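Local structure of LPXTG cell wall surface protein (Streptococcus gordonii, 4IGB) at residues 334-339 with 414-419; 125-130 with 164-169; 224-229 with 254-259. The protein is a surface protein linked to the cell wall through an LPXTG motif, and its N-terminal N1 and N2 domains, the part described here, probably serve in adhesion. All coordinates share one frame; numbering follows the deposited sequence.

Contact 1 lies in the N2 domain; contacts 2 and 3 both lie in the N-terminal domain. Contact 1 pairs two strands, and contacts 2 and 3 each join a helix end to other parts of the chain. Their chemistry follows their place. Contact 1 is a ladder of main-chain bonds, buried on its Met335 side. Contact 2 is fully buried and rests on one carboxylate and two methionines. Contact 3 is partly buried and uses asparagines and a water. Contacts 1 and 2 sit on opposite sides of the chain's centre, with their own centres 56 Å apart. Contacts 1 and 3 come closer, to about 10 Å between nearest atoms, but do not touch.

Contact 1: 334-339 with 414-419; sequences EMVQKF and TLHVDN
Glu334 O accepts the shortest bond of this strand pair, from His416 N at 2.7 Å. The N-H points almost straight at it (175°). The same oxygen has a weaker CA-H...O contact with Leu415 CA and is touched by the Leu415 methyl CD1 at 3.4 Å. Glu334 N returns a bond to His416 O, which closes the ring of an antiparallel hydrogen-bonded pair. Two residues on, Val336 and Thr414 repeat the pattern. Val336 N donates to Thr414 O at 2.9 Å, and Thr414 N donates to Val336 O at 3.1 Å. Between these rings sits the non-hydrogen-bonded pair Met335 and Leu415. Here Met335 CA lies 3.4 Å from Thr414 O in a second CA-H...O contact.

The two sheet faces differ. On one, Met335 and Leu415 lie side by side and point the same way. Met335 CG meets Leu415 CD1 at 4.0 Å. The methionine bends at its second torsion (chi2 72°), and its CE methyl also ends near that leucine methyl. On the other face are Glu334, Val336, Thr414 and His416. His416 CG lies beside its own backbone N (chi1 -60°), which turns the ring toward Val336. Val336 CG2 approaches the CD2 and NE2 side of the ring obliquely, 3.5 Å from CD2. This face is partly exposed.

Both strands have further partners. Strand 333-338 also pairs with strand 371-376, and its Met335 packs on Ile389 and Ile391 of strand 389-397. Strand 409-417 pairs with strands 420-423 and 427-432. Just past its end, Asp418 makes a salt bridge to Arg263 of the N-terminal domain, so this end of the strand pair lies at the junction of the two domains.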
ATOM      1  N   GLU B 334       6.262  17.006   9.458  1.00 14.00           N
ATOM      2  CA  GLU B 334       6.108  18.395   9.075  1.00 17.88           C
ATOM      3  C   GLU B 334       4.638  18.694   8.870  1.00 19.10           C
ATOM      4  O   GLU B 334       3.841  17.796   8.591  1.00 18.70           O
ATOM      5  CB  GLU B 334       6.897  18.690   7.793  1.00 21.84           C
ATOM      6  CG  GLU B 334       8.332  18.194   7.838  1.00 30.01           C
ATOM      7  CD  GLU B 334       9.124  18.518   6.570  1.00 48.12           C
ATOM      8  OE1 GLU B 334       8.539  19.086   5.616  1.00 30.31           O
ATOM      9  OE2 GLU B 334      10.339  18.197   6.532  1.00 41.58           O
ATOM     10  N   MET B 335       4.282  19.962   9.034  1.00 19.62           N
ATOM     11  CA  MET B 335       2.940  20.427   8.764  1.00 19.02           C
ATOM     12  C   MET B 335       3.095  21.588   7.805  1.00 25.45           C
ATOM     13  O   MET B 335       3.879  22.508   8.059  1.00 16.93           O
ATOM     14  CB  MET B 335       2.257  20.900  10.049  1.00 18.17           C
ATOM     15  CG  MET B 335       2.171  19.831  11.131  1.00 19.32           C
ATOM     16  SD  MET B 335       3.770  19.485  11.869  1.00 21.86           S
ATOM     17  CE  MET B 335       3.233  18.642  13.381  1.00 16.57           C
ATOM     18  N   VAL B 336       2.359  21.524   6.702  1.00 18.80           N
ATOM     19  CA  VAL B 336       2.479  22.491   5.625  1.00 19.39           C
ATOM     20  C   VAL B 336       1.200  23.296   5.549  1.00 20.06           C
ATOM     21  O   VAL B 336       0.128  22.735   5.317  1.00 20.58           O
ATOM     22  CB  VAL B 336       2.656  21.799   4.254  1.00 27.91           C
ATOM     23  CG1 VAL B 336       2.666  22.833   3.137  1.00 22.46           C
ATOM     24  CG2 VAL B 336       3.930  20.974   4.214  1.00 18.64           C
ATOM     25  N   GLN B 337       1.318  24.601   5.757  1.00 19.46           N
ATOM     26  CA  GLN B 337       0.206  25.525   5.566  1.00 23.25           C
ATOM     27  C   GLN B 337       0.413  26.295   4.268  1.00 30.05           C
ATOM     28  O   GLN B 337       1.547  26.515   3.834  1.00 24.75           O
ATOM     29  CB  GLN B 337       0.142  26.538   6.712  1.00 23.93           C
ATOM     30  CG  GLN B 337      -1.012  26.364   7.665  1.00 30.16           C
ATOM     31  CD  GLN B 337      -2.386  26.652   7.060  1.00 30.81           C
ATOM     32  OE1 GLN B 337      -2.544  26.760   5.842  1.00 30.97           O
ATOM     33  NE2 GLN B 337      -3.395  26.774   7.928  1.00 22.42           N
ATOM     34  N   LYS B 338      -0.677  26.715   3.645  1.00 22.36           N
ATOM     35  CA  LYS B 338      -0.552  27.664   2.549  1.00 25.56           C
ATOM     36  C   LYS B 338      -1.722  28.618   2.631  1.00 26.37           C
ATOM     37  O   LYS B 338      -2.874  28.204   2.664  1.00 25.54           O
ATOM     38  CB  LYS B 338      -0.504  26.962   1.188  1.00 27.60           C
ATOM     39  CG  LYS B 338      -0.284  27.928   0.025  1.00 43.23           C
ATOM     40  CD  LYS B 338      -0.223  27.197  -1.316  1.00 45.98           C
ATOM     41  CE  LYS B 338      -0.085  28.176  -2.475  1.00 57.50           C
ATOM     42  NZ  LYS B 338      -0.525  27.551  -3.762  1.00 60.22           N
ATOM     43  N   PHE B 339      -1.422  29.903   2.690  1.00 26.30           N
ATOM     44  CA  PHE B 339      -2.460  30.884   2.966  1.00 24.12           C
ATOM     45  C   PHE B 339      -2.968  31.578   1.727  1.00 25.11           C
ATOM     46  O   PHE B 339      -2.189  31.980   0.866  1.00 21.58           O
ATOM     47  CB  PHE B 339      -1.939  31.918   3.962  1.00 18.88           C
ATOM     48  CG  PHE B 339      -1.576  31.325   5.299  1.00 30.54           C
ATOM     49  CD1 PHE B 339      -2.567  30.899   6.174  1.00 26.34           C
ATOM     50  CD2 PHE B 339      -0.249  31.179   5.674  1.00 22.27           C
ATOM     51  CE1 PHE B 339      -2.233  30.352   7.403  1.00 26.21           C
ATOM     52  CE2 PHE B 339       0.083  30.638   6.896  1.00 22.74           C
ATOM     53  CZ  PHE B 339      -0.915  30.225   7.761  1.00 17.80           C
ATOM     54  N   THR B 414      -1.733  20.346   5.841  1.00 19.49           N
ATOM     55  CA  THR B 414      -1.350  18.962   5.546  1.00 21.65           C
ATOM     56  C   THR B 414      -0.232  18.438   6.434  1.00 20.46           C
ATOM     57  O   THR B 414       0.833  19.041   6.528  1.00 21.58           O
ATOM     58  CB  THR B 414      -0.918  18.808   4.073  1.00 22.50           C
ATOM     59  OG1 THR B 414      -2.001  19.207   3.234  1.00 27.34           O
ATOM     60  CG2 THR B 414      -0.554  17.360   3.756  1.00 18.60           C
ATOM     61  N   LEU B 415      -0.473  17.297   7.065  1.00 21.94           N
ATOM     62  CA  LEU B 415       0.543  16.662   7.887  1.00 18.78           C
ATOM     63  C   LEU B 415       1.352  15.728   7.020  1.00 19.77           C
ATOM     64  O   LEU B 415       0.802  14.977   6.217  1.00 17.07           O
ATOM     65  CB  LEU B 415      -0.094  15.877   9.027  1.00 15.49           C
ATOM     66  CG  LEU B 415       0.812  15.033   9.926  1.00 18.45           C
ATOM     67  CD1 LEU B 415       1.850  15.886  10.660  1.00 10.14           C
ATOM     68  CD2 LEU B 415      -0.040  14.250  10.927  1.00 18.60           C
ATOM     69  N   HIS B 416       2.664  15.812   7.171  1.00 17.48           N
ATOM     70  CA  HIS B 416       3.558  14.847   6.569  1.00 23.87           C
ATOM     71  C   HIS B 416       4.289  14.076   7.656  1.00 21.00           C
ATOM     72  O   HIS B 416       4.737  14.652   8.647  1.00 18.84           O
ATOM     73  CB  HIS B 416       4.556  15.546   5.658  1.00 16.06           C
ATOM     74  CG  HIS B 416       3.911  16.294   4.540  1.00 21.80           C
ATOM     75  ND1 HIS B 416       3.746  15.753   3.286  1.00 24.88           N
ATOM     76  CD2 HIS B 416       3.357  17.528   4.495  1.00 26.75           C
ATOM     77  CE1 HIS B 416       3.132  16.628   2.508  1.00 27.04           C
ATOM     78  NE2 HIS B 416       2.888  17.716   3.216  1.00 31.21           N
ATOM     79  N   VAL B 417       4.389  12.770   7.452  1.00 15.78           N
ATOM     80  CA  VAL B 417       5.121  11.859   8.317  1.00 17.39           C
ATOM     81  C   VAL B 417       5.884  10.978   7.331  1.00 21.82           C
ATOM     82  O   VAL B 417       5.266  10.283   6.544  1.00 19.84           O
ATOM     83  CB  VAL B 417       4.148  10.987   9.149  1.00 19.33           C
ATOM     84  CG1 VAL B 417       4.905   9.922   9.937  1.00 16.54           C
ATOM     85  CG2 VAL B 417       3.305  11.862  10.086  1.00 19.42           C
ATOM     86  N   ASP B 418       7.217  11.043   7.345  1.00 23.66           N
ATOM     87  CA  ASP B 418       8.026  10.537   6.223  1.00 20.45           C
ATOM     88  C   ASP B 418       7.400  10.988   4.896  1.00 23.51           C
ATOM     89  O   ASP B 418       7.168  12.175   4.714  1.00 17.72           O
ATOM     90  CB  ASP B 418       8.200   9.021   6.281  1.00 17.59           C
ATOM     91  CG  ASP B 418       9.012   8.574   7.478  1.00 26.03           C
ATOM     92  OD1 ASP B 418       9.620   9.443   8.144  1.00 25.42           O
ATOM     93  OD2 ASP B 418       9.056   7.354   7.745  1.00 23.16           O
ATOM     94  N   ASN B 419       7.122  10.059   3.981  1.00 20.65           N
ATOM     95  CA  ASN B 419       6.492  10.424   2.703  1.00 19.10           C
ATOM     96  C   ASN B 419       4.965  10.289   2.728  1.00 20.25           C
ATOM     97  O   ASN B 419       4.312  10.417   1.694  1.00 21.19           O
ATOM     98  CB  ASN B 419       7.071   9.598   1.539  1.00 23.68           C
ATOM     99  CG  ASN B 419       6.789   8.116   1.685  1.00 26.68           C
ATOM    100  OD1 ASN B 419       6.563   7.630   2.803  1.00 17.08           O
ATOM    101  ND2 ASN B 419       6.795   7.383   0.558  1.00 20.03           N
TER

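Contact 2: 125-130 with 164-169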
ATOM      1  N   GLU B 125       5.028 -34.097 -17.889  1.00 41.47           N
ATOM      2  CA  GLU B 125       4.750 -34.753 -19.163  1.00 36.77           C
ATOM      3  C   GLU B 125       3.363 -35.382 -19.151  1.00 34.59           C
ATOM      4  O   GLU B 125       2.594 -35.270 -20.106  1.00 29.24           O
ATOM      5  CB  GLU B 125       5.797 -35.834 -19.420  1.00 42.82           C
ATOM      6  CG  GLU B 125       5.489 -36.735 -20.607  1.00 62.76           C
ATOM      7  CD  GLU B 125       6.352 -36.424 -21.814  1.00 70.24           C
ATOM      8  OE1 GLU B 125       6.871 -35.288 -21.887  1.00 71.15           O
ATOM      9  OE2 GLU B 125       6.519 -37.313 -22.682  1.00 74.64           O
ATOM     10  N   SER B 126       3.062 -36.056 -18.051  1.00 38.17           N
ATOM     11  CA  SER B 126       1.804 -36.756 -17.888  1.00 44.61           C
ATOM     12  C   SER B 126       0.628 -35.786 -18.046  1.00 44.07           C
ATOM     13  O   SER B 126      -0.301 -36.050 -18.809  1.00 39.58           O
ATOM     14  CB  SER B 126       1.781 -37.428 -16.517  1.00 37.47           C
ATOM     15  OG  SER B 126       0.581 -38.138 -16.306  1.00 44.74           O
ATOM     16  N   GLU B 127       0.678 -34.663 -17.329  1.00 36.94           N
ATOM     17  CA  GLU B 127      -0.367 -33.640 -17.420  1.00 30.63           C
ATOM     18  C   GLU B 127      -0.505 -33.107 -18.846  1.00 26.64           C
ATOM     19  O   GLU B 127      -1.606 -32.984 -19.370  1.00 30.54           O
ATOM     20  CB  GLU B 127      -0.077 -32.481 -16.458  1.00 28.74           C
ATOM     21  CG  GLU B 127      -0.069 -32.875 -15.000  1.00 27.56           C
ATOM     22  CD  GLU B 127      -1.458 -33.239 -14.479  1.00 36.67           C
ATOM     23  OE1 GLU B 127      -1.878 -34.397 -14.657  1.00 41.59           O
ATOM     24  OE2 GLU B 127      -2.134 -32.367 -13.896  1.00 27.84           O
ATOM     25  N   MET B 128       0.620 -32.799 -19.478  1.00 27.65           N
ATOM     26  CA  MET B 128       0.592 -32.271 -20.839  1.00 38.00           C
ATOM     27  C   MET B 128      -0.070 -33.239 -21.806  1.00 42.55           C
ATOM     28  O   MET B 128      -0.822 -32.828 -22.695  1.00 29.67           O
ATOM     29  CB  MET B 128       2.006 -31.926 -21.313  1.00 33.42           C
ATOM     30  CG  MET B 128       2.598 -30.721 -20.595  1.00 32.95           C
ATOM     31  SD  MET B 128       1.757 -29.177 -20.994  1.00 32.80           S
ATOM     32  CE  MET B 128       2.554 -28.760 -22.544  1.00 24.90           C
ATOM     33  N   ASN B 129       0.213 -34.526 -21.631  1.00 38.24           N
ATOM     34  CA  ASN B 129      -0.352 -35.549 -22.509  1.00 40.12           C
ATOM     35  C   ASN B 129      -1.763 -36.004 -22.127  1.00 45.85           C
ATOM     36  O   ASN B 129      -2.470 -36.593 -22.950  1.00 38.99           O
ATOM     37  CB  ASN B 129       0.576 -36.759 -22.591  1.00 37.91           C
ATOM     38  CG  ASN B 129       1.868 -36.439 -23.292  1.00 41.20           C
ATOM     39  OD1 ASN B 129       2.916 -36.993 -22.969  1.00 52.92           O
ATOM     40  ND2 ASN B 129       1.805 -35.529 -24.253  1.00 40.35           N
ATOM     41  N   SER B 130      -2.169 -35.731 -20.888  1.00 31.15           N
ATOM     42  CA  SER B 130      -3.482 -36.167 -20.406  1.00 34.62           C
ATOM     43  C   SER B 130      -4.599 -35.730 -21.347  1.00 36.33           C
ATOM     44  O   SER B 130      -4.412 -34.862 -22.200  1.00 45.34           O
ATOM     45  CB  SER B 130      -3.757 -35.606 -19.008  1.00 41.89           C
ATOM     46  OG  SER B 130      -4.258 -34.281 -19.098  1.00 43.80           O
ATOM     47  N   TYR B 164      -9.925 -29.353 -14.978  1.00 25.96           N
ATOM     48  CA  TYR B 164      -8.999 -29.473 -16.098  1.00 29.88           C
ATOM     49  C   TYR B 164      -7.701 -28.701 -15.865  1.00 25.84           C
ATOM     50  O   TYR B 164      -6.986 -28.367 -16.812  1.00 28.08           O
ATOM     51  CB  TYR B 164      -9.670 -29.049 -17.415  1.00 36.66           C
ATOM     52  CG  TYR B 164     -10.518 -27.815 -17.281  1.00 40.69           C
ATOM     53  CD1 TYR B 164      -9.928 -26.561 -17.166  1.00 41.69           C
ATOM     54  CD2 TYR B 164     -11.909 -27.898 -17.246  1.00 37.73           C
ATOM     55  CE1 TYR B 164     -10.697 -25.412 -17.028  1.00 41.90           C
ATOM     56  CE2 TYR B 164     -12.687 -26.761 -17.109  1.00 40.76           C
ATOM     57  CZ  TYR B 164     -12.072 -25.515 -17.000  1.00 44.08           C
ATOM     58  OH  TYR B 164     -12.820 -24.368 -16.860  1.00 36.21           O
ATOM     59  N   ILE B 165      -7.392 -28.431 -14.602  1.00 22.25           N
ATOM     60  CA  ILE B 165      -6.184 -27.685 -14.260  1.00 22.15           C
ATOM     61  C   ILE B 165      -5.017 -28.618 -13.962  1.00 29.42           C
ATOM     62  O   ILE B 165      -5.137 -29.531 -13.150  1.00 27.82           O
ATOM     63  CB  ILE B 165      -6.405 -26.761 -13.057  1.00 28.41           C
ATOM     64  CG1 ILE B 165      -7.742 -26.020 -13.185  1.00 23.51           C
ATOM     65  CG2 ILE B 165      -5.253 -25.766 -12.936  1.00 21.07           C
ATOM     66  CD1 ILE B 165      -8.147 -25.273 -11.934  1.00 20.10           C
ATOM     67  N   MET B 166      -3.884 -28.380 -14.615  1.00 28.49           N
ATOM     68  CA  MET B 166      -2.699 -29.215 -14.436  1.00 29.12           C
ATOM     69  C   MET B 166      -2.067 -29.062 -13.061  1.00 29.92           C
ATOM     70  O   MET B 166      -1.923 -27.945 -12.560  1.00 27.90           O
ATOM     71  CB  MET B 166      -1.645 -28.868 -15.486  1.00 25.81           C
ATOM     72  CG  MET B 166      -2.063 -29.157 -16.890  1.00 23.49           C
ATOM     73  SD  MET B 166      -0.714 -28.794 -18.034  1.00 29.21           S
ATOM     74  CE  MET B 166      -1.521 -29.274 -19.560  1.00 25.70           C
ATOM     75  N   ASN B 167      -1.683 -30.188 -12.464  1.00 22.31           N
ATOM     76  CA  ASN B 167      -0.926 -30.182 -11.220  1.00 32.93           C
ATOM     77  C   ASN B 167       0.557 -30.412 -11.464  1.00 33.01           C
ATOM     78  O   ASN B 167       0.948 -31.379 -12.117  1.00 26.46           O
ATOM     79  CB  ASN B 167      -1.440 -31.259 -10.260  1.00 31.14           C
ATOM     80  CG  ASN B 167      -2.844 -30.985  -9.785  1.00 47.63           C
ATOM     81  OD1 ASN B 167      -3.819 -31.411 -10.414  1.00 38.18           O
ATOM     82  ND2 ASN B 167      -2.960 -30.278  -8.660  1.00 36.99           N
ATOM     83  N   LYS B 168       1.379 -29.522 -10.932  1.00 22.60           N
ATOM     84  CA  LYS B 168       2.816 -29.736 -10.940  1.00 26.49           C
ATOM     85  C   LYS B 168       3.348 -29.919 -12.343  1.00 27.92           C
ATOM     86  O   LYS B 168       4.242 -30.737 -12.565  1.00 32.23           O
ATOM     87  CB  LYS B 168       3.174 -30.964 -10.096  1.00 17.23           C
ATOM     88  CG  LYS B 168       2.756 -30.853  -8.646  1.00 24.25           C
ATOM     89  CD  LYS B 168       2.887 -32.202  -7.940  1.00 33.40           C
ATOM     90  CE  LYS B 168       2.406 -32.124  -6.508  1.00 37.54           C
ATOM     91  NZ  LYS B 168       2.405 -33.474  -5.882  1.00 58.26           N
ATOM     92  N   ALA B 169       2.804 -29.159 -13.287  1.00 25.37           N
ATOM     93  CA  ALA B 169       3.275 -29.187 -14.672  1.00 20.86           C
ATOM     94  C   ALA B 169       4.199 -28.008 -15.007  1.00 30.56           C
ATOM     95  O   ALA B 169       5.188 -28.160 -15.735  1.00 26.66           O
ATOM     96  CB  ALA B 169       2.097 -29.214 -15.623  1.00 22.04           C
TER
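The last turn of helix 122-129 packs here against the irregular loop that leads into strand 170-182. Glu127 and Met128 of the helix touch Met166, Asn167 and Ala169 of the loop. The one hydrogen bond between the two segments runs from Asn167 N to Glu127 OE2. It is short, 2.6 Å, and nearly straight (166°). The amide reaches the anti side of the carboxylate, slightly out of its plane. Glu127 CG lies 3.4 Å from Asn167 O. The bend at the second torsion (chi2 -69°) then swings the carboxylate round to the Asn167 amide. Glu127 CB fills in behind, 4.0 Å from the CB of Ala169. The carboxylate is buried, and this bond supplies a partner for one of its oxygens.

The second element is sulfur and methyl packing. The extended Met166 crosses the doubly bent Met128, and Met166 CE touches Met128 SD at 3.6 Å. That methyl also lies 3.7 Å from Glu127 O, which accepts from Ser130 OG where the helix ends.

Gln123, one turn earlier in the helix, donates to Asn167 O, while Asn167 ND2 donates to Glu58 O. The helix thus holds both main-chain polar atoms of Asn167. Side-chain-to-main-chain hydrogen bonding of this kind fixes a loop without regular structure against a helix, here at one end of the beta-rich N-terminal domain.

Contact 3: 224-229 with 254-259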
ATOM      1  N   LEU B 224      10.127  -3.106   6.181  1.00 17.23           N
ATOM      2  CA  LEU B 224      10.204  -3.537   7.564  1.00 16.20           C
ATOM      3  C   LEU B 224      10.286  -5.052   7.666  1.00 20.81           C
ATOM      4  O   LEU B 224       9.525  -5.756   7.022  1.00 19.46           O
ATOM      5  CB  LEU B 224       8.991  -3.042   8.349  1.00 22.93           C
ATOM      6  CG  LEU B 224       8.900  -3.656   9.755  1.00 22.63           C
ATOM      7  CD1 LEU B 224       9.919  -2.997  10.675  1.00 21.76           C
ATOM      8  CD2 LEU B 224       7.500  -3.523  10.326  1.00 19.49           C
ATOM      9  N   MET B 225      11.221  -5.539   8.473  1.00 21.00           N
ATOM     10  CA  MET B 225      11.272  -6.944   8.857  1.00 19.19           C
ATOM     11  C   MET B 225      11.276  -7.054  10.365  1.00 20.29           C
ATOM     12  O   MET B 225      11.692  -6.141  11.066  1.00 27.96           O
ATOM     13  CB  MET B 225      12.545  -7.610   8.370  1.00 22.48           C
ATOM     14  CG  MET B 225      12.568  -8.000   6.927  1.00 22.80           C
ATOM     15  SD  MET B 225      14.116  -8.840   6.598  1.00 26.83           S
ATOM     16  CE  MET B 225      13.864  -9.322   4.877  1.00 21.04           C
ATOM     17  N   ASN B 226      10.822  -8.190  10.858  1.00 27.28           N
ATOM     18  CA  ASN B 226      10.967  -8.519  12.264  1.00 22.92           C
ATOM     19  C   ASN B 226      12.292  -9.263  12.440  1.00 29.93           C
ATOM     20  O   ASN B 226      12.772  -9.948  11.510  1.00 22.37           O
ATOM     21  CB  ASN B 226       9.777  -9.355  12.724  1.00 18.94           C
ATOM     22  CG  ASN B 226       9.917  -9.850  14.158  1.00 27.67           C
ATOM     23  OD1 ASN B 226      10.486 -10.907  14.389  1.00 22.76           O
ATOM     24  ND2 ASN B 226       9.374  -9.096  15.118  1.00 17.89           N
ATOM     25  N   ASN B 227      12.899  -9.097  13.615  1.00 22.69           N
ATOM     26  CA  ASN B 227      14.173  -9.740  13.946  1.00 29.20           C
ATOM     27  C   ASN B 227      14.245 -11.223  13.594  1.00 29.88           C
ATOM     28  O   ASN B 227      15.324 -11.747  13.299  1.00 24.55           O
ATOM     29  CB  ASN B 227      14.497  -9.553  15.433  1.00 24.45           C
ATOM     30  CG  ASN B 227      14.893  -8.125  15.765  1.00 36.31           C
ATOM     31  OD1 ASN B 227      15.625  -7.476  15.006  1.00 30.75           O
ATOM     32  ND2 ASN B 227      14.418  -7.629  16.907  1.00 25.51           N
ATOM     33  N   ALA B 228      13.098 -11.894  13.602  1.00 19.88           N
ATOM     34  CA  ALA B 228      13.083 -13.343  13.405  1.00 25.65           C
ATOM     35  C   ALA B 228      13.005 -13.750  11.937  1.00 27.54           C
ATOM     36  O   ALA B 228      12.956 -14.933  11.613  1.00 21.78           O
ATOM     37  CB  ALA B 228      11.940 -13.972  14.199  1.00 22.25           C
ATOM     38  N   ASN B 229      13.004 -12.771  11.041  1.00 27.05           N
ATOM     39  CA  ASN B 229      12.941 -13.075   9.611  1.00 20.96           C
ATOM     40  C   ASN B 229      14.069 -13.995   9.130  1.00 27.33           C
ATOM     41  O   ASN B 229      15.234 -13.770   9.463  1.00 25.57           O
ATOM     42  CB  ASN B 229      12.961 -11.782   8.800  1.00 16.90           C
ATOM     43  CG  ASN B 229      12.617 -12.018   7.350  1.00 24.10           C
ATOM     44  OD1 ASN B 229      13.429 -12.530   6.584  1.00 23.83           O
ATOM     45  ND2 ASN B 229      11.391 -11.674   6.974  1.00 24.40           N
ATOM     46  N   GLU B 254       4.235 -16.585  10.155  1.00 19.92           N
ATOM     47  CA  GLU B 254       4.038 -16.281   8.737  1.00 23.96           C
ATOM     48  C   GLU B 254       4.300 -14.812   8.408  1.00 28.04           C
ATOM     49  O   GLU B 254       4.787 -14.489   7.321  1.00 23.89           O
ATOM     50  CB  GLU B 254       2.644 -16.703   8.282  1.00 21.23           C
ATOM     51  CG  GLU B 254       2.488 -18.221   8.265  1.00 31.49           C
ATOM     52  CD  GLU B 254       1.096 -18.657   7.898  1.00 31.80           C
ATOM     53  OE1 GLU B 254       0.271 -17.786   7.594  1.00 30.01           O
ATOM     54  OE2 GLU B 254       0.821 -19.873   7.910  1.00 46.46           O
ATOM     55  N   ASN B 255       3.992 -13.939   9.356  1.00 20.92           N
ATOM     56  CA  ASN B 255       4.260 -12.514   9.219  1.00 25.40           C
ATOM     57  C   ASN B 255       5.690 -12.163   9.604  1.00 23.43           C
ATOM     58  O   ASN B 255       6.384 -11.446   8.881  1.00 21.60           O
ATOM     59  CB  ASN B 255       3.313 -11.717  10.109  1.00 14.99           C
ATOM     60  CG  ASN B 255       1.926 -11.618   9.539  1.00 24.19           C
ATOM     61  OD1 ASN B 255       1.593 -10.657   8.836  1.00 25.49           O
ATOM     62  ND2 ASN B 255       1.105 -12.625   9.818  1.00 15.44           N
ATOM     63  N   ASN B 256       6.122 -12.667  10.755  1.00 21.18           N
ATOM     64  CA  ASN B 256       7.412 -12.272  11.320  1.00 17.75           C
ATOM     65  C   ASN B 256       8.615 -13.080  10.838  1.00 23.60           C
ATOM     66  O   ASN B 256       9.693 -12.526  10.639  1.00 25.06           O
ATOM     67  CB  ASN B 256       7.330 -12.250  12.853  1.00 20.87           C
ATOM     68  CG  ASN B 256       6.366 -11.180  13.365  1.00 26.23           C
ATOM     69  OD1 ASN B 256       6.520  -9.993  13.061  1.00 27.90           O
ATOM     70  ND2 ASN B 256       5.350 -11.600  14.118  1.00 25.57           N
ATOM     71  N   VAL B 257       8.437 -14.385  10.656  1.00 20.19           N
ATOM     72  CA  VAL B 257       9.526 -15.236  10.214  1.00 18.37           C
ATOM     73  C   VAL B 257       9.620 -15.343   8.686  1.00 26.20           C
ATOM     74  O   VAL B 257      10.721 -15.328   8.111  1.00 22.20           O
ATOM     75  CB  VAL B 257       9.404 -16.655  10.804  1.00 22.69           C
ATOM     76  CG1 VAL B 257      10.403 -17.589  10.139  1.00 20.55           C
ATOM     77  CG2 VAL B 257       9.601 -16.621  12.334  1.00 25.04           C
ATOM     78  N   SER B 258       8.473 -15.464   8.025  1.00 18.89           N
ATOM     79  CA  SER B 258       8.470 -15.645   6.579  1.00 14.23           C
ATOM     80  C   SER B 258       7.707 -14.538   5.829  1.00 21.95           C
ATOM     81  O   SER B 258       7.274 -14.746   4.700  1.00 22.93           O
ATOM     82  CB  SER B 258       7.895 -17.013   6.221  1.00 15.78           C
ATOM     83  OG  SER B 258       6.540 -17.132   6.650  1.00 16.73           O
ATOM     84  N   GLY B 259       7.573 -13.365   6.440  1.00 18.77           N
ATOM     85  CA  GLY B 259       6.899 -12.246   5.799  1.00 15.33           C
ATOM     86  C   GLY B 259       7.588 -10.912   6.026  1.00 21.47           C
ATOM     87  O   GLY B 259       8.611 -10.839   6.702  1.00 27.22           O
TER
HETATM   88  O   HOH W   1       9.794 -10.332   9.127  1.00 17.25           O
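Asn226 and Asn256 cross at a slant, their amide planes turned 51° apart. Asn256 OD1 rests 3.3 Å from Asn226 CB. Neither amide bonds the other. Asn256 OD1 accepts from Ile23 N, and Asn226 ND2 donates to Thr21 O.

Asn226 begins a type I turn that ends at Asn229. With its CG opposite the backbone N (chi1 175°), its OD1 swings over the turn and accepts from Ala228 N at 2.9 Å. This closes an Asx turn. The donor stands above the carbonyl plane. The main-chain bond from Asn229 N to Asn226 O closes the beta turn itself.

Asn229 also keeps its CG trans to the backbone N (chi1 -168°). The bond to CB points away from 254-259 overall, though CB still touches Asn256 O. ND2 comes back toward that segment and donates to a water at 3.0 Å. The oxygen of this amide accepts from Leu231 N. The water also accepts from Asn226 N and donates to Asn256 O at 2.7 Å, so one molecule ties both ends of the turn to Asn256. Beside it, Asn229 CA makes a CA-H...O contact with Val257 O at 3.5 Å. Val257 adds an apolar touch, CG2 to Ala228 CB at 4.0 Å.

Strand 220-226 runs between strands 14-19 and 261-264 of a mixed sheet. Helix 250-256 lies between strands 239-243 and 261-264 in the chain. Ser258 OG hydrogen-bonds Thr248 OG1, and Glu254 makes a main-chain hydrogen bond with Asp198; Thr248 and Asp198 both bind the sodium ion.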